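Local coordinates for phosphoribosylformylglycinamidine cyclo-ligase (Thermus thermophilus HB8, PDB 5AVM), which probably catalyses the ATP-dependent ring closure of formylglycinamidine ribonucleotide to 5-aminoimidazole ribonucleotide in de novo purine biosynthesis, at residues L51-V57 with V157-S163; L230-V236 with E311-V316. One frame throughout, in Å; residues are numbered along the deposited sequence.

Contact 1: L51-V57 with V157-S163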
loop_
_atom_site.group_PDB
_atom_site.type_symbol
_atom_site.label_atom_id
_atom_site.label_comp_id
_atom_site.label_asym_id
_atom_site.label_seq_id
_atom_site.Cartn_x
_atom_site.Cartn_y
_atom_site.Cartn_z
ATOM N N LEU B 51 -5.111 -4.467 29.591
ATOM C CA LEU B 51 -4.661 -5.885 29.755
ATOM C C LEU B 51 -5.658 -6.866 29.118
ATOM O O LEU B 51 -6.804 -6.987 29.560
ATOM C CB LEU B 51 -4.479 -6.196 31.251
ATOM C CG LEU B 51 -3.788 -7.497 31.687
ATOM C CD1 LEU B 51 -3.306 -7.365 33.124
ATOM C CD2 LEU B 51 -4.737 -8.672 31.544
ATOM N N GLU B 52 -5.217 -7.546 28.063
ATOM C CA GLU B 52 -6.035 -8.531 27.352
ATOM C C GLU B 52 -7.163 -7.991 26.458
ATOM O O GLU B 52 -8.272 -8.529 26.445
ATOM C CB GLU B 52 -6.605 -9.560 28.343
ATOM C CG GLU B 52 -7.297 -10.751 27.675
ATOM C CD GLU B 52 -7.630 -11.882 28.641
ATOM O OE1 GLU B 52 -8.393 -12.789 28.244
ATOM O OE2 GLU B 52 -7.128 -11.874 29.785
ATOM N N GLU B 53 -6.875 -6.923 25.716
ATOM C CA GLU B 53 -7.832 -6.342 24.773
ATOM C C GLU B 53 -7.063 -5.812 23.567
ATOM O O GLU B 53 -7.156 -4.635 23.233
ATOM C CB GLU B 53 -8.660 -5.208 25.407
ATOM C CG GLU B 53 -8.086 -4.566 26.677
ATOM C CD GLU B 53 -9.024 -3.519 27.292
ATOM O OE1 GLU B 53 -9.135 -2.409 26.737
ATOM O OE2 GLU B 53 -9.663 -3.807 28.327
ATOM N N PRO B 54 -6.286 -6.686 22.896
ATOM C CA PRO B 54 -5.501 -6.289 21.727
ATOM C C PRO B 54 -6.354 -5.982 20.503
ATOM O O PRO B 54 -7.278 -6.725 20.171
ATOM C CB PRO B 54 -4.579 -7.486 21.515
ATOM C CG PRO B 54 -5.439 -8.633 21.933
ATOM C CD PRO B 54 -6.080 -8.118 23.197
ATOM N N VAL B 55 -6.038 -4.872 19.842
ATOM C CA VAL B 55 -6.762 -4.456 18.651
ATOM C C VAL B 55 -5.770 -4.272 17.518
ATOM O O VAL B 55 -4.784 -3.553 17.666
ATOM C CB VAL B 55 -7.493 -3.106 18.868
ATOM C CG1 VAL B 55 -8.209 -2.686 17.591
ATOM C CG2 VAL B 55 -8.473 -3.220 20.041
ATOM N N LEU B 56 -6.019 -4.930 16.393
ATOM C CA LEU B 56 -5.138 -4.777 15.257
ATOM C C LEU B 56 -5.417 -3.434 14.597
ATOM O O LEU B 56 -6.568 -3.064 14.352
ATOM C CB LEU B 56 -5.348 -5.900 14.243
ATOM C CG LEU B 56 -4.941 -7.315 14.665
ATOM C CD1 LEU B 56 -5.139 -8.265 13.498
ATOM C CD2 LEU B 56 -3.491 -7.333 15.114
ATOM N N VAL B 57 -4.345 -2.696 14.343
ATOM C CA VAL B 57 -4.425 -1.404 13.691
ATOM C C VAL B 57 -3.387 -1.390 12.580
ATOM O O VAL B 57 -2.542 -2.279 12.489
ATOM C CB VAL B 57 -4.125 -0.246 14.673
ATOM C CG1 VAL B 57 -5.221 -0.150 15.715
ATOM C CG2 VAL B 57 -2.786 -0.464 15.345
ATOM N N VAL B 157 1.629 -2.631 10.260
ATOM C CA VAL B 157 0.575 -3.210 11.089
ATOM C C VAL B 157 1.061 -3.155 12.529
ATOM O O VAL B 157 2.251 -3.303 12.800
ATOM C CB VAL B 157 0.273 -4.682 10.682
ATOM C CG1 VAL B 157 -0.761 -5.299 11.625
ATOM C CG2 VAL B 157 -0.229 -4.723 9.244
ATOM N N GLY B 158 0.142 -2.929 13.454
ATOM C CA GLY B 158 0.534 -2.836 14.844
ATOM C C GLY B 158 -0.532 -3.366 15.761
ATOM O O GLY B 158 -1.460 -4.029 15.313
ATOM N N VAL B 159 -0.410 -3.078 17.048
ATOM C CA VAL B 159 -1.387 -3.562 18.005
ATOM C C VAL B 159 -1.499 -2.573 19.160
ATOM O O VAL B 159 -0.532 -1.905 19.512
ATOM C CB VAL B 159 -0.985 -4.983 18.519
ATOM C CG1 VAL B 159 0.342 -4.915 19.291
ATOM C CG2 VAL B 159 -2.102 -5.577 19.367
ATOM N N VAL B 160 -2.691 -2.470 19.735
ATOM C CA VAL B 160 -2.933 -1.558 20.847
ATOM C C VAL B 160 -4.073 -2.100 21.717
ATOM O O VAL B 160 -4.982 -2.755 21.213
ATOM C CB VAL B 160 -3.312 -0.156 20.311
ATOM C CG1 VAL B 160 -4.555 -0.256 19.445
ATOM C CG2 VAL B 160 -3.516 0.819 21.465
ATOM N N GLU B 161 -4.012 -1.861 23.023
ATOM C CA GLU B 161 -5.080 -2.316 23.913
ATOM C C GLU B 161 -6.209 -1.319 23.714
ATOM O O GLU B 161 -5.993 -0.110 23.794
ATOM C CB GLU B 161 -4.612 -2.319 25.367
ATOM C CG GLU B 161 -3.464 -3.286 25.638
ATOM C CD GLU B 161 -3.897 -4.742 25.636
ATOM O OE1 GLU B 161 -3.253 -5.560 24.938
ATOM O OE2 GLU B 161 -4.875 -5.066 26.342
ATOM N N ARG B 162 -7.405 -1.834 23.447
ATOM C CA ARG B 162 -8.581 -1.007 23.177
ATOM C C ARG B 162 -8.766 0.215 24.066
ATOM O O ARG B 162 -8.948 1.328 23.573
ATOM C CB ARG B 162 -9.842 -1.866 23.236
ATOM C CG ARG B 162 -11.102 -1.188 22.700
ATOM C CD ARG B 162 -12.179 -1.200 23.766
ATOM N NE ARG B 162 -12.182 -2.469 24.484
ATOM C CZ ARG B 162 -12.540 -2.608 25.752
ATOM N NH1 ARG B 162 -12.926 -1.554 26.451
ATOM N NH2 ARG B 162 -12.507 -3.802 26.324
ATOM N N SER B 163 -8.728 0.022 25.377
ATOM C CA SER B 163 -8.929 1.149 26.269
ATOM C C SER B 163 -7.738 2.108 26.333
ATOM O O SER B 163 -7.815 3.156 26.976
ATOM C CB SER B 163 -9.315 0.649 27.668
ATOM O OG SER B 163 -8.445 -0.370 28.109
#

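Contact 2: L230-V236 with E311-V316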
loop_
_atom_site.group_PDB
_atom_site.type_symbol
_atom_site.label_atom_id
_atom_site.label_comp_id
_atom_site.label_asym_id
_atom_site.label_seq_id
_atom_site.Cartn_x
_atom_site.Cartn_y
_atom_site.Cartn_z
ATOM N N LEU B 230 9.122 5.080 26.447
ATOM C CA LEU B 230 9.589 5.637 27.710
ATOM C C LEU B 230 8.411 6.134 28.530
ATOM O O LEU B 230 8.410 6.031 29.758
ATOM C CB LEU B 230 10.548 6.800 27.462
ATOM C CG LEU B 230 11.841 6.484 26.714
ATOM C CD1 LEU B 230 12.629 7.772 26.521
ATOM C CD2 LEU B 230 12.648 5.454 27.497
ATOM N N LEU B 231 7.413 6.684 27.849
ATOM C CA LEU B 231 6.228 7.190 28.524
ATOM C C LEU B 231 5.289 6.052 28.904
ATOM O O LEU B 231 4.630 6.100 29.940
ATOM C CB LEU B 231 5.500 8.181 27.625
ATOM C CG LEU B 231 6.285 9.446 27.289
ATOM C CD1 LEU B 231 5.536 10.222 26.223
ATOM C CD2 LEU B 231 6.483 10.284 28.539
ATOM N N TRP B 232 5.221 5.029 28.060
ATOM C CA TRP B 232 4.361 3.894 28.354
ATOM C C TRP B 232 4.896 3.147 29.574
ATOM O O TRP B 232 4.153 2.849 30.509
ATOM C CB TRP B 232 4.278 2.944 27.151
ATOM C CG TRP B 232 3.497 3.499 25.988
ATOM C CD1 TRP B 232 2.435 4.361 26.047
ATOM C CD2 TRP B 232 3.677 3.182 24.600
ATOM N NE1 TRP B 232 1.944 4.597 24.785
ATOM C CE2 TRP B 232 2.686 3.885 23.878
ATOM C CE3 TRP B 232 4.577 2.372 23.896
ATOM C CZ2 TRP B 232 2.570 3.803 22.487
ATOM C CZ3 TRP B 232 4.461 2.290 22.508
ATOM C CH2 TRP B 232 3.463 3.004 21.821
ATOM N N GLU B 233 6.193 2.858 29.566
ATOM C CA GLU B 233 6.808 2.142 30.671
ATOM C C GLU B 233 6.697 2.924 31.965
ATOM O O GLU B 233 6.790 2.350 33.047
ATOM C CB GLU B 233 8.273 1.850 30.360
ATOM C CG GLU B 233 8.453 0.953 29.149
ATOM C CD GLU B 233 9.825 0.305 29.088
ATOM O OE1 GLU B 233 10.199 -0.378 30.070
ATOM O OE2 GLU B 233 10.523 0.469 28.059
ATOM N N ALA B 234 6.484 4.231 31.847
ATOM C CA ALA B 234 6.365 5.100 33.014
ATOM C C ALA B 234 4.908 5.384 33.391
ATOM O O ALA B 234 4.640 6.105 34.353
ATOM C CB ALA B 234 7.110 6.411 32.768
ATOM N N GLY B 235 3.974 4.822 32.628
ATOM C CA GLY B 235 2.560 5.017 32.911
ATOM C C GLY B 235 2.029 6.432 32.759
ATOM O O GLY B 235 1.068 6.813 33.430
ATOM N N VAL B 236 2.640 7.207 31.866
ATOM C CA VAL B 236 2.232 8.589 31.628
ATOM C C VAL B 236 0.889 8.661 30.899
ATOM O O VAL B 236 0.716 8.052 29.846
ATOM C CB VAL B 236 3.303 9.338 30.792
ATOM C CG1 VAL B 236 2.906 10.791 30.607
ATOM C CG2 VAL B 236 4.653 9.245 31.477
ATOM N N GLU B 311 5.896 15.105 33.871
ATOM C CA GLU B 311 6.521 13.800 34.086
ATOM C C GLU B 311 7.186 13.304 32.800
ATOM O O GLU B 311 8.179 12.572 32.834
ATOM C CB GLU B 311 5.462 12.794 34.568
ATOM C CG GLU B 311 5.917 11.334 34.600
ATOM C CD GLU B 311 4.811 10.369 35.041
ATOM O OE1 GLU B 311 3.647 10.545 34.613
ATOM O OE2 GLU B 311 5.110 9.427 35.808
ATOM N N ALA B 312 6.628 13.723 31.669
ATOM C CA ALA B 312 7.139 13.333 30.361
ATOM C C ALA B 312 8.417 14.082 29.980
ATOM O O ALA B 312 9.388 13.475 29.538
ATOM C CB ALA B 312 6.063 13.558 29.303
ATOM N N LEU B 313 8.422 15.398 30.148
ATOM C CA LEU B 313 9.600 16.182 29.805
ATOM C C LEU B 313 10.844 15.762 30.591
ATOM O O LEU B 313 11.962 16.184 30.280
ATOM C CB LEU B 313 9.311 17.667 30.012
ATOM C CG LEU B 313 8.206 18.167 29.084
ATOM C CD1 LEU B 313 7.979 19.643 29.318
ATOM C CD2 LEU B 313 8.593 17.904 27.635
ATOM N N LYS B 314 10.647 14.920 31.603
ATOM C CA LYS B 314 11.748 14.433 32.424
ATOM C C LYS B 314 12.248 13.112 31.843
ATOM O O LYS B 314 13.336 12.635 32.183
ATOM C CB LYS B 314 11.270 14.201 33.858
ATOM C CG LYS B 314 10.511 15.367 34.460
ATOM C CD LYS B 314 9.883 14.971 35.799
ATOM C CE LYS B 314 8.974 16.070 36.350
ATOM N NZ LYS B 314 8.230 15.640 37.574
ATOM N N LEU B 315 11.435 12.532 30.961
ATOM C CA LEU B 315 11.744 11.256 30.320
ATOM C C LEU B 315 12.058 11.447 28.842
ATOM O O LEU B 315 12.822 10.681 28.244
ATOM C CB LEU B 315 10.545 10.308 30.441
ATOM C CG LEU B 315 9.896 10.131 31.817
ATOM C CD1 LEU B 315 8.582 9.370 31.681
ATOM C CD2 LEU B 315 10.859 9.405 32.739
ATOM N N VAL B 316 11.465 12.473 28.249
ATOM C CA VAL B 316 11.669 12.711 26.834
ATOM C C VAL B 316 11.986 14.160 26.454
ATOM O O VAL B 316 11.680 15.104 27.187
ATOM C CB VAL B 316 10.430 12.231 26.040
ATOM C CG1 VAL B 316 9.179 12.881 26.587
ATOM C CG2 VAL B 316 10.577 12.580 24.583
#

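Contact 1: L51-V57 with V157-S163
Glu-53 and Glu-161 cross at about a right angle where the strand pair ends, each carboxylate fitting into a hollow of the opposite segment. Glu-161, bent at chi2 (-73°), folds back to the backbone of residues 51-53, where its OE2 takes the N-H of Glu-53 N at 2.8 Å, on the syn side but 30° out of the carboxylate plane, and a weak bond from Leu-51 N. Glu-53 sends its carboxylate into the notch at the start of the 3-10 segment: OE1 accepts from Ser-163 N (2.8 Å) and, from above the carboxylate plane, from Ser-163 OG (2.6 Å). This OE1 also sits over the centre of the stacked Arg-162 guanidinium, the planes 22° apart; Glu-53 OE2 and Arg-162 NH2 form a long salt bridge (3.5 Å) in which no N-H points at the oxygen. With Glu-53 replaced by an alanine, Ser-163 would probably lose both bonds and Arg-162 its stacked anion. On one face Pro-54 CB meets Val-159 CG2 at 3.8 Å; on the other, Val-57 crosses Val-160, CG1 to CG1, and Val-57 CG2 lies over side-chain-less Gly-158. Strand 54-62, outermost in this chain, thus pairs antiparallel with 150-161 in the mixed sheet of the N-terminal domain.

Contact 2: L230-V236 with E311-V316
Leu-230 and Leu-231 open the packing of the end of helix 225-233 and its Schellman turn against the end of helix 306-313 and the turn after it, within the C-terminal domain of the AIR synthase family. Leu-230 lays its CD1 against Leu-315 O (3.4 Å). Leu-231 reaches farther in: with CG anti to its carbonyl carbon (chi1 -64°), its CD2 presses on Ala-312 CB at 3.4 Å, a tight carbon pair, and also touches Val-316 CG1. Ala-234 follows, its CB pointing toward the second segment. Gly-235 closes the helix at positive phi (65°), its N bonded back to Trp-232 O, while Val-236 N returns to Leu-231 O at 3.0 Å. This reversal brings Val-236 round to the second segment, where its side chain and the extended one of Glu-311 pass each other running in opposite directions, Val-236 CG2 meeting Glu-311 OE1 at 3.5 Å. Ala-312 also touches Leu-178, and Val-316 touches Leu-180, both on strand 176-181. A single methyl, Leu-315 CD1, is shared by three residues of the first segment: it lies 3.9 Å from both Leu-231 CD2 and Val-236 CG2, and 3.5 Å from Ala-234 CB.

How the contacts relate
Both contacts are partly buried, but they hold different elements: contact 1 pairs two strands of the N-terminal-domain sheet, whereas contact 2 packs two helix ends in the C-terminal domain. Their centres lie 20 Å apart and their nearest atoms about 7 Å, without touching, and contact 1 closes along the chain before contact 2 opens. Contact 1 combines backbone hydrogen bonds and valine packing with a charged, more exposed end, and its Leu-56 and Val-157 also meet Phe-100 and Val-157 of the second subunit. Contact 2 is almost wholly apolar across its segments; the hydrogen bonds seen there turn each segment within itself, and no other subunit of the assembly reaches it.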